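Local coordinates for protein putative oxidoreductase yhhX (Escherichia coli K-12, PDB 3F4L) that probably acts as an NADP-dependent scyllo-inositol dehydrogenase of the Gfo/Idh/MocA family, at residues G116-P121 and A313-K318; T120-R125 and G299-A304; H192-I197 and P338-L343; G170-L175 and F210-F215. All coordinates share one frame; numbering follows the deposited sequence.

Interaction 1 (G116-P121 and A313-K318)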
loop_
_atom_site.group_PDB
_atom_site.type_symbol
_atom_site.label_atom_id
_atom_site.label_comp_id
_atom_site.label_asym_id
_atom_site.label_seq_id
_atom_site.Cartn_x
_atom_site.Cartn_y
_atom_site.Cartn_z
ATOM N N GLY A 116 24.617 25.581 -24.558
ATOM C CA GLY A 116 23.733 25.022 -25.564
ATOM C C GLY A 116 23.900 23.514 -25.635
ATOM O O GLY A 116 23.631 22.889 -26.661
ATOM N N LEU A 117 24.350 22.927 -24.534
ATOM C CA LEU A 117 24.546 21.486 -24.478
ATOM C C LEU A 117 23.462 20.803 -23.660
ATOM O O LEU A 117 22.711 21.452 -22.933
ATOM C CB LEU A 117 25.906 21.163 -23.865
ATOM C CG LEU A 117 27.123 21.604 -24.679
ATOM C CD1 LEU A 117 28.384 21.384 -23.874
ATOM C CD2 LEU A 117 27.171 20.833 -25.992
ATOM N N THR A 118 23.406 19.481 -23.781
ATOM C CA THR A 118 22.448 18.675 -23.050
ATOM C C THR A 118 23.120 17.819 -21.976
ATOM O O THR A 118 24.066 17.096 -22.261
ATOM C CB THR A 118 21.706 17.702 -23.991
ATOM O OG1 THR A 118 20.933 18.440 -24.944
ATOM C CG2 THR A 118 20.790 16.778 -23.183
ATOM N N VAL A 119 22.644 17.918 -20.744
ATOM C CA VAL A 119 23.157 17.073 -19.666
ATOM C C VAL A 119 21.906 16.417 -19.081
ATOM O O VAL A 119 20.939 17.097 -18.747
ATOM C CB VAL A 119 23.914 17.868 -18.579
ATOM C CG1 VAL A 119 22.961 18.778 -17.797
ATOM C CG2 VAL A 119 24.610 16.909 -17.645
ATOM N N THR A 120 21.914 15.097 -18.966
ATOM C CA THR A 120 20.739 14.386 -18.474
ATOM C C THR A 120 21.081 13.066 -17.809
ATOM O O THR A 120 22.124 12.479 -18.079
ATOM C CB THR A 120 19.771 14.090 -19.652
ATOM O OG1 THR A 120 18.636 13.356 -19.181
ATOM C CG2 THR A 120 20.473 13.256 -20.728
ATOM N N PRO A 121 20.212 12.594 -16.902
ATOM C CA PRO A 121 20.467 11.316 -16.233
ATOM C C PRO A 121 20.032 10.192 -17.183
ATOM O O PRO A 121 19.376 10.448 -18.194
ATOM C CB PRO A 121 19.585 11.399 -14.990
ATOM C CG PRO A 121 18.394 12.173 -15.493
ATOM C CD PRO A 121 19.056 13.285 -16.300
ATOM N N ALA A 313 15.515 18.047 -30.827
ATOM C CA ALA A 313 14.290 17.580 -30.185
ATOM C C ALA A 313 14.446 17.715 -28.675
ATOM O O ALA A 313 15.550 17.629 -28.147
ATOM C CB ALA A 313 14.028 16.123 -30.548
ATOM N N PRO A 314 13.340 17.954 -27.959
ATOM C CA PRO A 314 13.446 18.083 -26.502
ATOM C C PRO A 314 14.024 16.804 -25.899
ATOM O O PRO A 314 13.797 15.714 -26.420
ATOM C CB PRO A 314 11.999 18.339 -26.066
ATOM C CG PRO A 314 11.176 17.799 -27.203
ATOM C CD PRO A 314 11.965 18.214 -28.409
ATOM N N ASN A 315 14.774 16.943 -24.809
ATOM C CA ASN A 315 15.386 15.789 -24.151
ATOM C C ASN A 315 14.280 14.899 -23.581
ATOM O O ASN A 315 13.240 15.405 -23.157
ATOM C CB ASN A 315 16.314 16.270 -23.037
ATOM C CG ASN A 315 17.166 15.155 -22.461
ATOM O OD1 ASN A 315 17.918 14.496 -23.183
ATOM N ND2 ASN A 315 17.054 14.938 -21.155
ATOM N N TYR A 316 14.505 13.585 -23.555
ATOM C CA TYR A 316 13.483 12.661 -23.062
ATOM C C TYR A 316 13.131 12.875 -21.596
ATOM O O TYR A 316 12.012 12.580 -21.173
ATOM C CB TYR A 316 13.898 11.199 -23.309
ATOM C CG TYR A 316 14.945 10.635 -22.364
ATOM C CD1 TYR A 316 16.226 11.190 -22.283
ATOM C CD2 TYR A 316 14.661 9.521 -21.572
ATOM C CE1 TYR A 316 17.194 10.649 -21.441
ATOM C CE2 TYR A 316 15.625 8.971 -20.721
ATOM C CZ TYR A 316 16.887 9.540 -20.665
ATOM O OH TYR A 316 17.841 8.993 -19.839
ATOM N N VAL A 317 14.084 13.390 -20.825
ATOM C CA VAL A 317 13.857 13.671 -19.412
ATOM C C VAL A 317 13.847 15.190 -19.210
ATOM O O VAL A 317 14.771 15.886 -19.646
ATOM C CB VAL A 317 14.972 13.071 -18.518
ATOM C CG1 VAL A 317 14.745 13.463 -17.062
ATOM C CG2 VAL A 317 14.988 11.553 -18.642
ATOM N N LYS A 318 12.819 15.708 -18.549
ATOM C CA LYS A 318 12.754 17.142 -18.309
ATOM C C LYS A 318 13.583 17.510 -17.078
ATOM O O LYS A 318 13.655 16.743 -16.109
ATOM C CB LYS A 318 11.304 17.594 -18.100
ATOM C CG LYS A 318 10.354 17.178 -19.218
ATOM C CD LYS A 318 9.032 17.939 -19.150
ATOM C CE LYS A 318 8.311 17.727 -17.833
ATOM N NZ LYS A 318 7.064 18.535 -17.775
#

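Interaction 2 (T120-R125 and G299-A304)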
loop_
_atom_site.group_PDB
_atom_site.type_symbol
_atom_site.label_atom_id
_atom_site.label_comp_id
_atom_site.label_asym_id
_atom_site.label_seq_id
_atom_site.Cartn_x
_atom_site.Cartn_y
_atom_site.Cartn_z
ATOM N N THR A 120 21.914 15.097 -18.966
ATOM C CA THR A 120 20.739 14.386 -18.474
ATOM C C THR A 120 21.081 13.066 -17.809
ATOM O O THR A 120 22.124 12.479 -18.079
ATOM C CB THR A 120 19.771 14.090 -19.652
ATOM O OG1 THR A 120 18.636 13.356 -19.181
ATOM C CG2 THR A 120 20.473 13.256 -20.728
ATOM N N PRO A 121 20.212 12.594 -16.902
ATOM C CA PRO A 121 20.467 11.316 -16.233
ATOM C C PRO A 121 20.032 10.192 -17.183
ATOM O O PRO A 121 19.376 10.448 -18.194
ATOM C CB PRO A 121 19.585 11.399 -14.990
ATOM C CG PRO A 121 18.394 12.173 -15.493
ATOM C CD PRO A 121 19.056 13.285 -16.300
ATOM N N TYR A 122 20.407 8.959 -16.859
ATOM C CA TYR A 122 20.070 7.783 -17.660
ATOM C C TYR A 122 18.879 7.108 -16.981
ATOM O O TYR A 122 19.058 6.327 -16.053
ATOM C CB TYR A 122 21.279 6.828 -17.693
ATOM C CG TYR A 122 21.115 5.544 -18.487
ATOM C CD1 TYR A 122 20.773 5.567 -19.842
ATOM C CD2 TYR A 122 21.351 4.311 -17.896
ATOM C CE1 TYR A 122 20.677 4.386 -20.582
ATOM C CE2 TYR A 122 21.256 3.126 -18.625
ATOM C CZ TYR A 122 20.920 3.176 -19.962
ATOM O OH TYR A 122 20.826 2.012 -20.677
ATOM N N GLN A 123 17.666 7.428 -17.425
ATOM C CA GLN A 123 16.465 6.831 -16.837
ATOM C C GLN A 123 15.908 5.796 -17.801
ATOM O O GLN A 123 14.835 5.967 -18.364
ATOM C CB GLN A 123 15.413 7.913 -16.553
ATOM C CG GLN A 123 15.889 8.990 -15.579
ATOM C CD GLN A 123 16.236 8.439 -14.200
ATOM O OE1 GLN A 123 15.975 7.274 -13.900
ATOM N NE2 GLN A 123 16.809 9.284 -13.349
ATOM N N ASN A 124 16.650 4.709 -17.970
ATOM C CA ASN A 124 16.257 3.649 -18.885
ATOM C C ASN A 124 14.971 2.925 -18.494
ATOM O O ASN A 124 14.304 2.354 -19.351
ATOM C CB ASN A 124 17.405 2.635 -19.039
ATOM C CG ASN A 124 17.811 1.984 -17.715
ATOM O OD1 ASN A 124 18.067 2.660 -16.727
ATOM N ND2 ASN A 124 17.884 0.656 -17.708
ATOM N N ARG A 125 14.602 2.949 -17.217
ATOM C CA ARG A 125 13.390 2.240 -16.811
ATOM C C ARG A 125 12.108 2.920 -17.289
ATOM O O ARG A 125 10.990 2.467 -17.004
ATOM C CB ARG A 125 13.379 2.015 -15.290
ATOM C CG ARG A 125 14.634 1.263 -14.801
ATOM C CD ARG A 125 14.385 0.383 -13.570
ATOM N NE ARG A 125 13.700 -0.846 -13.953
ATOM C CZ ARG A 125 14.226 -2.066 -13.881
ATOM N NH1 ARG A 125 15.454 -2.254 -13.422
ATOM N NH2 ARG A 125 13.523 -3.098 -14.307
ATOM N N GLY A 299 17.571 1.016 -25.120
ATOM C CA GLY A 299 18.283 1.749 -26.152
ATOM C C GLY A 299 17.511 2.947 -26.660
ATOM O O GLY A 299 18.052 3.786 -27.384
ATOM N N ARG A 300 16.241 3.031 -26.283
ATOM C CA ARG A 300 15.416 4.147 -26.710
ATOM C C ARG A 300 15.935 5.452 -26.108
ATOM O O ARG A 300 15.590 6.530 -26.576
ATOM C CB ARG A 300 13.947 3.874 -26.355
ATOM C CG ARG A 300 13.319 2.907 -27.371
ATOM C CD ARG A 300 12.116 2.126 -26.851
ATOM N NE ARG A 300 10.986 2.979 -26.515
ATOM C CZ ARG A 300 9.793 2.519 -26.148
ATOM N NH1 ARG A 300 9.587 1.206 -26.080
ATOM N NH2 ARG A 300 8.813 3.369 -25.843
ATOM N N VAL A 301 16.777 5.338 -25.083
ATOM C CA VAL A 301 17.389 6.496 -24.450
ATOM C C VAL A 301 18.346 7.090 -25.481
ATOM O O VAL A 301 18.390 8.300 -25.693
ATOM C CB VAL A 301 18.200 6.095 -23.186
ATOM C CG1 VAL A 301 19.080 7.270 -22.733
ATOM C CG2 VAL A 301 17.253 5.682 -22.049
ATOM N N TYR A 302 19.111 6.226 -26.138
ATOM C CA TYR A 302 20.049 6.698 -27.140
ATOM C C TYR A 302 19.327 7.183 -28.394
ATOM O O TYR A 302 19.803 8.101 -29.073
ATOM C CB TYR A 302 21.072 5.612 -27.472
ATOM C CG TYR A 302 22.089 5.405 -26.357
ATOM C CD1 TYR A 302 21.847 4.507 -25.310
ATOM C CD2 TYR A 302 23.269 6.147 -26.326
ATOM C CE1 TYR A 302 22.759 4.355 -24.258
ATOM C CE2 TYR A 302 24.189 6.007 -25.279
ATOM C CZ TYR A 302 23.926 5.112 -24.256
ATOM O OH TYR A 302 24.825 4.990 -23.235
ATOM N N ASP A 303 18.173 6.593 -28.697
ATOM C CA ASP A 303 17.426 7.041 -29.867
ATOM C C ASP A 303 16.913 8.455 -29.584
ATOM O O ASP A 303 16.765 9.256 -30.501
ATOM C CB ASP A 303 16.249 6.100 -30.186
ATOM C CG ASP A 303 16.703 4.694 -30.538
ATOM O OD1 ASP A 303 17.754 4.556 -31.196
ATOM O OD2 ASP A 303 16.012 3.720 -30.168
ATOM N N ALA A 304 16.644 8.756 -28.313
ATOM C CA ALA A 304 16.171 10.089 -27.930
ATOM C C ALA A 304 17.318 11.094 -27.979
ATOM O O ALA A 304 17.154 12.224 -28.457
ATOM C CB ALA A 304 15.566 10.064 -26.524
#

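Interaction 3 (H192-I197 and P338-L343)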
loop_
_atom_site.group_PDB
_atom_site.type_symbol
_atom_site.label_atom_id
_atom_site.label_comp_id
_atom_site.label_asym_id
_atom_site.label_seq_id
_atom_site.Cartn_x
_atom_site.Cartn_y
_atom_site.Cartn_z
ATOM N N HIS A 192 2.614 16.808 -2.026
ATOM C CA HIS A 192 3.125 16.280 -0.767
ATOM C C HIS A 192 3.770 14.910 -0.952
ATOM O O HIS A 192 3.497 14.200 -1.924
ATOM C CB HIS A 192 1.988 16.092 0.236
ATOM C CG HIS A 192 0.993 17.208 0.254
ATOM N ND1 HIS A 192 1.249 18.427 0.847
ATOM C CD2 HIS A 192 -0.270 17.284 -0.234
ATOM C CE1 HIS A 192 0.185 19.204 0.725
ATOM N NE2 HIS A 192 -0.749 18.533 0.074
ATOM N N VAL A 193 4.616 14.542 0.003
ATOM C CA VAL A 193 5.258 13.235 -0.016
ATOM C C VAL A 193 5.258 12.645 1.385
ATOM O O VAL A 193 5.625 13.317 2.346
ATOM C CB VAL A 193 6.720 13.301 -0.503
ATOM C CG1 VAL A 193 7.333 11.904 -0.458
ATOM C CG2 VAL A 193 6.785 13.849 -1.926
ATOM N N ALA A 194 4.818 11.396 1.506
ATOM C CA ALA A 194 4.820 10.695 2.789
ATOM C C ALA A 194 5.930 9.645 2.692
ATOM O O ALA A 194 5.966 8.869 1.730
ATOM C CB ALA A 194 3.472 10.000 3.037
ATOM N N TYR A 195 6.815 9.613 3.684
ATOM C CA TYR A 195 7.933 8.676 3.706
ATOM C C TYR A 195 7.871 7.623 4.820
ATOM O O TYR A 195 7.451 7.905 5.943
ATOM C CB TYR A 195 9.272 9.411 3.881
ATOM C CG TYR A 195 9.588 10.541 2.923
ATOM C CD1 TYR A 195 9.272 11.861 3.240
ATOM C CD2 TYR A 195 10.268 10.295 1.727
ATOM C CE1 TYR A 195 9.633 12.908 2.398
ATOM C CE2 TYR A 195 10.631 11.334 0.877
ATOM C CZ TYR A 195 10.313 12.638 1.218
ATOM O OH TYR A 195 10.676 13.671 0.376
ATOM N N ASP A 196 8.321 6.419 4.478
ATOM C CA ASP A 196 8.443 5.281 5.386
ATOM C C ASP A 196 9.732 4.615 4.906
ATOM O O ASP A 196 9.740 3.945 3.873
ATOM C CB ASP A 196 7.279 4.293 5.238
ATOM C CG ASP A 196 7.596 2.923 5.834
ATOM O OD1 ASP A 196 8.254 2.874 6.900
ATOM O OD2 ASP A 196 7.186 1.893 5.246
ATOM N N ILE A 197 10.817 4.817 5.645
ATOM C CA ILE A 197 12.116 4.269 5.278
ATOM C C ILE A 197 12.691 3.473 6.453
ATOM O O ILE A 197 12.990 4.038 7.508
ATOM C CB ILE A 197 13.092 5.411 4.908
ATOM C CG1 ILE A 197 12.469 6.298 3.820
ATOM C CG2 ILE A 197 14.424 4.828 4.420
ATOM C CD1 ILE A 197 13.256 7.578 3.525
ATOM N N PRO A 338 8.457 7.521 10.307
ATOM C CA PRO A 338 7.790 8.046 9.111
ATOM C C PRO A 338 7.583 9.548 9.171
ATOM O O PRO A 338 7.502 10.126 10.253
ATOM C CB PRO A 338 6.467 7.295 9.110
ATOM C CG PRO A 338 6.134 7.265 10.562
ATOM C CD PRO A 338 7.477 6.892 11.212
ATOM N N SER A 339 7.500 10.182 8.009
ATOM C CA SER A 339 7.281 11.623 7.960
ATOM C C SER A 339 6.560 12.042 6.683
ATOM O O SER A 339 6.451 11.275 5.729
ATOM C CB SER A 339 8.614 12.372 8.052
ATOM O OG SER A 339 9.356 12.274 6.844
ATOM N N THR A 340 6.064 13.272 6.672
ATOM C CA THR A 340 5.385 13.800 5.501
ATOM C C THR A 340 5.930 15.201 5.253
ATOM O O THR A 340 6.342 15.891 6.192
ATOM C CB THR A 340 3.860 13.873 5.714
ATOM O OG1 THR A 340 3.361 12.579 6.075
ATOM C CG2 THR A 340 3.168 14.327 4.438
ATOM N N VAL A 341 5.954 15.610 3.992
ATOM C CA VAL A 341 6.444 16.931 3.627
ATOM C C VAL A 341 5.635 17.485 2.461
ATOM O O VAL A 341 5.031 16.734 1.688
ATOM C CB VAL A 341 7.926 16.893 3.188
ATOM C CG1 VAL A 341 8.785 16.234 4.268
ATOM C CG2 VAL A 341 8.054 16.142 1.873
ATOM N N THR A 342 5.623 18.805 2.350
ATOM C CA THR A 342 4.937 19.475 1.260
ATOM C C THR A 342 6.035 20.065 0.386
ATOM O O THR A 342 6.996 20.649 0.892
ATOM C CB THR A 342 4.026 20.605 1.775
ATOM O OG1 THR A 342 4.805 21.538 2.530
ATOM C CG2 THR A 342 2.937 20.039 2.666
ATOM N N LEU A 343 5.912 19.885 -0.924
ATOM C CA LEU A 343 6.905 20.407 -1.855
ATOM C C LEU A 343 6.539 21.796 -2.359
ATOM O O LEU A 343 5.428 22.018 -2.843
ATOM C CB LEU A 343 7.051 19.477 -3.064
ATOM C CG LEU A 343 7.930 18.236 -2.963
ATOM C CD1 LEU A 343 7.408 17.330 -1.886
ATOM C CD2 LEU A 343 7.946 17.521 -4.313
#

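Interaction 4 (G170-L175 and F210-F215)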
loop_
_atom_site.group_PDB
_atom_site.type_symbol
_atom_site.label_atom_id
_atom_site.label_comp_id
_atom_site.label_asym_id
_atom_site.label_seq_id
_atom_site.Cartn_x
_atom_site.Cartn_y
_atom_site.Cartn_z
ATOM N N GLY A 170 21.524 3.482 0.686
ATOM C CA GLY A 170 20.337 2.672 0.901
ATOM C C GLY A 170 19.510 2.369 -0.328
ATOM O O GLY A 170 19.816 2.821 -1.432
ATOM N N ALA A 171 18.436 1.611 -0.116
ATOM C CA ALA A 171 17.531 1.209 -1.181
ATOM C C ALA A 171 16.717 2.360 -1.769
ATOM O O ALA A 171 16.402 2.346 -2.963
ATOM C CB ALA A 171 16.583 0.114 -0.666
ATOM N N PHE A 172 16.368 3.340 -0.938
ATOM C CA PHE A 172 15.590 4.483 -1.403
ATOM C C PHE A 172 16.342 5.254 -2.487
ATOM O O PHE A 172 15.794 5.529 -3.556
ATOM C CB PHE A 172 15.234 5.401 -0.229
ATOM C CG PHE A 172 14.196 6.440 -0.570
ATOM C CD1 PHE A 172 13.146 6.134 -1.428
ATOM C CD2 PHE A 172 14.249 7.710 -0.008
ATOM C CE1 PHE A 172 12.162 7.077 -1.720
ATOM C CE2 PHE A 172 13.268 8.660 -0.293
ATOM C CZ PHE A 172 12.227 8.343 -1.146
ATOM N N TYR A 173 17.605 5.585 -2.231
ATOM C CA TYR A 173 18.399 6.281 -3.239
ATOM C C TYR A 173 18.703 5.309 -4.375
ATOM O O TYR A 173 18.615 5.659 -5.551
ATOM C CB TYR A 173 19.724 6.785 -2.652
ATOM C CG TYR A 173 19.701 8.220 -2.157
ATOM C CD1 TYR A 173 19.107 8.563 -0.935
ATOM C CD2 TYR A 173 20.262 9.238 -2.922
ATOM C CE1 TYR A 173 19.078 9.897 -0.498
ATOM C CE2 TYR A 173 20.238 10.563 -2.503
ATOM C CZ TYR A 173 19.647 10.889 -1.300
ATOM O OH TYR A 173 19.616 12.207 -0.926
ATOM N N GLY A 174 19.043 4.080 -4.007
ATOM C CA GLY A 174 19.397 3.063 -4.986
ATOM C C GLY A 174 18.333 2.647 -5.987
ATOM O O GLY A 174 18.580 2.653 -7.193
ATOM N N LEU A 175 17.151 2.292 -5.502
ATOM C CA LEU A 175 16.074 1.856 -6.386
ATOM C C LEU A 175 14.959 2.875 -6.546
ATOM O O LEU A 175 14.308 2.947 -7.599
ATOM C CB LEU A 175 15.475 0.541 -5.883
ATOM C CG LEU A 175 16.258 -0.717 -6.248
ATOM C CD1 LEU A 175 16.327 -0.841 -7.764
ATOM C CD2 LEU A 175 17.652 -0.645 -5.661
ATOM N N PHE A 210 11.395 0.683 1.818
ATOM C CA PHE A 210 10.825 2.012 1.732
ATOM C C PHE A 210 9.503 2.050 1.002
ATOM O O PHE A 210 9.182 1.166 0.210
ATOM C CB PHE A 210 11.798 2.993 1.058
ATOM C CG PHE A 210 11.953 2.795 -0.427
ATOM C CD1 PHE A 210 13.028 2.082 -0.944
ATOM C CD2 PHE A 210 11.025 3.330 -1.312
ATOM C CE1 PHE A 210 13.176 1.905 -2.315
ATOM C CE2 PHE A 210 11.164 3.157 -2.690
ATOM C CZ PHE A 210 12.237 2.446 -3.193
ATOM N N GLU A 211 8.733 3.086 1.304
ATOM C CA GLU A 211 7.463 3.330 0.648
ATOM C C GLU A 211 7.314 4.841 0.601
ATOM O O GLU A 211 7.293 5.505 1.637
ATOM C CB GLU A 211 6.282 2.733 1.416
ATOM C CG GLU A 211 4.955 2.972 0.685
ATOM C CD GLU A 211 3.747 2.397 1.401
ATOM O OE1 GLU A 211 3.865 1.307 2.008
ATOM O OE2 GLU A 211 2.667 3.029 1.336
ATOM N N ALA A 212 7.254 5.383 -0.606
ATOM C CA ALA A 212 7.088 6.811 -0.782
ATOM C C ALA A 212 5.723 7.003 -1.411
ATOM O O ALA A 212 5.352 6.289 -2.341
ATOM C CB ALA A 212 8.175 7.370 -1.689
ATOM N N GLN A 213 4.970 7.956 -0.882
ATOM C CA GLN A 213 3.641 8.251 -1.389
ATOM C C GLN A 213 3.646 9.671 -1.914
ATOM O O GLN A 213 3.871 10.622 -1.163
ATOM C CB GLN A 213 2.607 8.099 -0.277
ATOM C CG GLN A 213 2.591 6.696 0.317
ATOM C CD GLN A 213 1.434 6.455 1.267
ATOM O OE1 GLN A 213 1.218 5.327 1.712
ATOM N NE2 GLN A 213 0.686 7.507 1.584
ATOM N N LEU A 214 3.424 9.807 -3.216
ATOM C CA LEU A 214 3.413 11.113 -3.855
ATOM C C LEU A 214 1.979 11.527 -4.126
ATOM O O LEU A 214 1.235 10.807 -4.793
ATOM C CB LEU A 214 4.204 11.065 -5.166
ATOM C CG LEU A 214 5.729 10.910 -5.057
ATOM C CD1 LEU A 214 6.085 9.595 -4.378
ATOM C CD2 LEU A 214 6.343 10.965 -6.455
ATOM N N PHE A 215 1.589 12.690 -3.615
ATOM C CA PHE A 215 0.228 13.160 -3.807
ATOM C C PHE A 215 0.101 14.234 -4.875
ATOM O O PHE A 215 0.847 15.203 -4.883
ATOM C CB PHE A 215 -0.333 13.690 -2.484
ATOM C CG PHE A 215 -0.320 12.683 -1.374
ATOM C CD1 PHE A 215 0.879 12.283 -0.801
ATOM C CD2 PHE A 215 -1.507 12.134 -0.898
ATOM C CE1 PHE A 215 0.908 11.358 0.232
ATOM C CE2 PHE A 215 -1.494 11.205 0.134
ATOM C CZ PHE A 215 -0.281 10.814 0.705
#

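Interaction 1 (G116-P121 and A313-K318)
The carboxamide of Asn315 reaches over to the side chain of Thr120 and hands one N-H to its hydroxyl. Asn315 ND2 lies 3.0 Å from Thr120 OG1, with 155° at the hydrogen and the oxygen close to the amide plane. The same nitrogen also donates back to its own loop, to Val317 O at 2.9 Å, in the carbonyl plane on a lone pair. Two bonds thus grip ND2 and fix the rotation of the amide, leaving Asn315 OD1 beside the methyls of Thr118 and Thr120. With chi1 at 178° the Thr120 hydroxyl lies to the side of its own carbonyl carbon, where OG1 can donate to Pro121 O at 3.2 Å. Pro121 O also receives a short but weak bond from Tyr316 OH at 2.7 Å; that hydroxyl is more firmly engaged by the backbone N of Gln123. Strand 119-121 is the last strand of the parallel Rossmann sheet, bonded to strand 91-94. The loop 313-318, between helices 300-311 and 319-331, meets this outermost strand with side chains and adds no strand to the sheet. Beside these bonds, Val317 CG1 meets Pro121 CG at 4.2 Å, and Val317 CG2 sits over the centre of the Tyr316 ring, 3.3 Å above its plane. Val322 of helix 319-331 backs both Pro121 and Val317, while Val301 and Ala304 of helix 300-311 pack on Tyr316.

Interaction 2 (T120-R125 and G299-A304)
Val301 is the residue of helix 300-311 that meets Tyr122 most closely, with both of its methyls on the Tyr122 ring and one of them also against Asn124. Val301 CG1, anti to the backbone N (chi1 167°), comes in at the edge of the Tyr122 ring near its plane, 3.8 Å from CD1 of that ring. The other branch, CG2, lies 3.9 Å from Tyr122 CE1 and equally 3.9 Å from Asn124 CA, which places it in the bend between ring and backbone. The tyrosine and valine side chains cross at about a right angle. One face of the Tyr122 ring is covered from within its own segment by Asn124 CB, 3.7 Å above the plane and offset toward the rim. Next along the helix, Tyr302 approaches with its CE1 4.2 Å from Tyr122 CE1, the two rings meeting obliquely. Their hydroxyls serve partners in another part of the nucleotide-binding domain: Tyr122 OH is hydrogen-bonded to Tyr17 O, and Tyr302 OH is hydrogen-bonded to His18 ND1. The His18 ring also meets that of Tyr122. No hydrogen bond joins 120-125 to 299-304. The contact is therefore held by buried apolar packing, with the polar ends of both tyrosines satisfied at helix 12-22, which ties this junction between the Rossmann domain and the C-terminal part to that helix.

Interaction 3 (H192-I197 and P338-L343)
An antiparallel strand pair closes one edge of the large mixed sheet of the C-terminal domain, where strand 339-342 lies along strand 192-198. The N-to-C directions of the two strands differ by 166°, their axes 4.6 Å apart, and Val193 with Val341 and Tyr195 with Ser339 are the hydrogen-bonded pairs. Each pair exchanges two backbone bonds; the straightest is Tyr195 N to Ser339 O at 2.7 Å (176° at the hydrogen). On the face carrying Val193, Tyr195 and Val341, side chains pack against helix 319-331, where Tyr195 and Val341 touch Arg331. Val341 CG2 touches the edge of the Tyr195 ring at CE1, 3.6 Å away, while Val193 CG1 lies over a face of that ring; Tyr195 OH ends on Ile328 O. Val193 CG2 meets Leu343 CD1 at 3.5 Å. The other face carries His192 and Thr342, whose side chains lie side by side, with Thr342 CG2 in the imidazole plane at its edge. Ala194 CB lies 4.0 Å from Thr340 OG1, a hydroxyl hydrogen-bonded to Thr340 OG1 of the second subunit. One face against helices and the other against a second subunit is typical of the open sheet of Gfo/Idh/MocA C-terminal domains.

Interaction 4 (G170-L175 and F210-F215)
Helix 171-175 passes the strand segment 210-215 at 68° with the axes 9.4 Å apart, and the backbones come nearest at Phe172 and Phe210, whose CA atoms are 6.2 Å apart. This is helix-on-sheet packing in the alpha/beta C-terminal domain: the first turn of helix 171-187 rests on strand 209-216 of the mixed sheet. Phe210 carries most of it. Its CG stands between the backbone N and the carbonyl carbon (chi1 73°), which turns the ring to the first turn of the helix. Phe172 CD1 lies over one face of that ring, toward its rim, 3.5 Å from Phe210 CD2. The two rings are oblique to each other, their planes at 53° and centroids 5.0 Å apart. Farther out, Phe172 CE1 reaches Ala212 CB at 4.0 Å, the next residue of the strand to point the same way. Phe172 is also enclosed by Tyr195 and Ile197 of the neighbouring strand and by Leu329 of helix 319-331, while Asp207 accepts its backbone N-H. Apolar side chains of this strand face the helix, while Glu211 on its other face joins the subunit interface, pairing with Lys224 and with Lys220 of the second subunit. Along the CD1-CE1 side of the Phe210 ring, Ala171 CB packs on CD1, and CE1 comes within 3.3 Å of Ala171 O, the carbonyl that accepts the Leu175 N-H.

From the N terminus, the end of the Rossmann sheet supplies the first halves of interactions 1 and 2, which share Thr120 and Pro121 and touch through Tyr316 and Gln123. Each closes a long loop onto helix 300-311 or the loop after it, joining the nucleotide-binding and C-terminal regions. Interaction 4 nests within both loops, bringing the start of helix 171-187 onto strand 209-216. Interaction 3 begins between its two segments, at 192-197, and ends near the C terminus, so it crosses all three others. Interactions 3 and 4 meet where strands 192-198 and 209-216 are neighbours, with centres 21 to 29 Å from those of the first two.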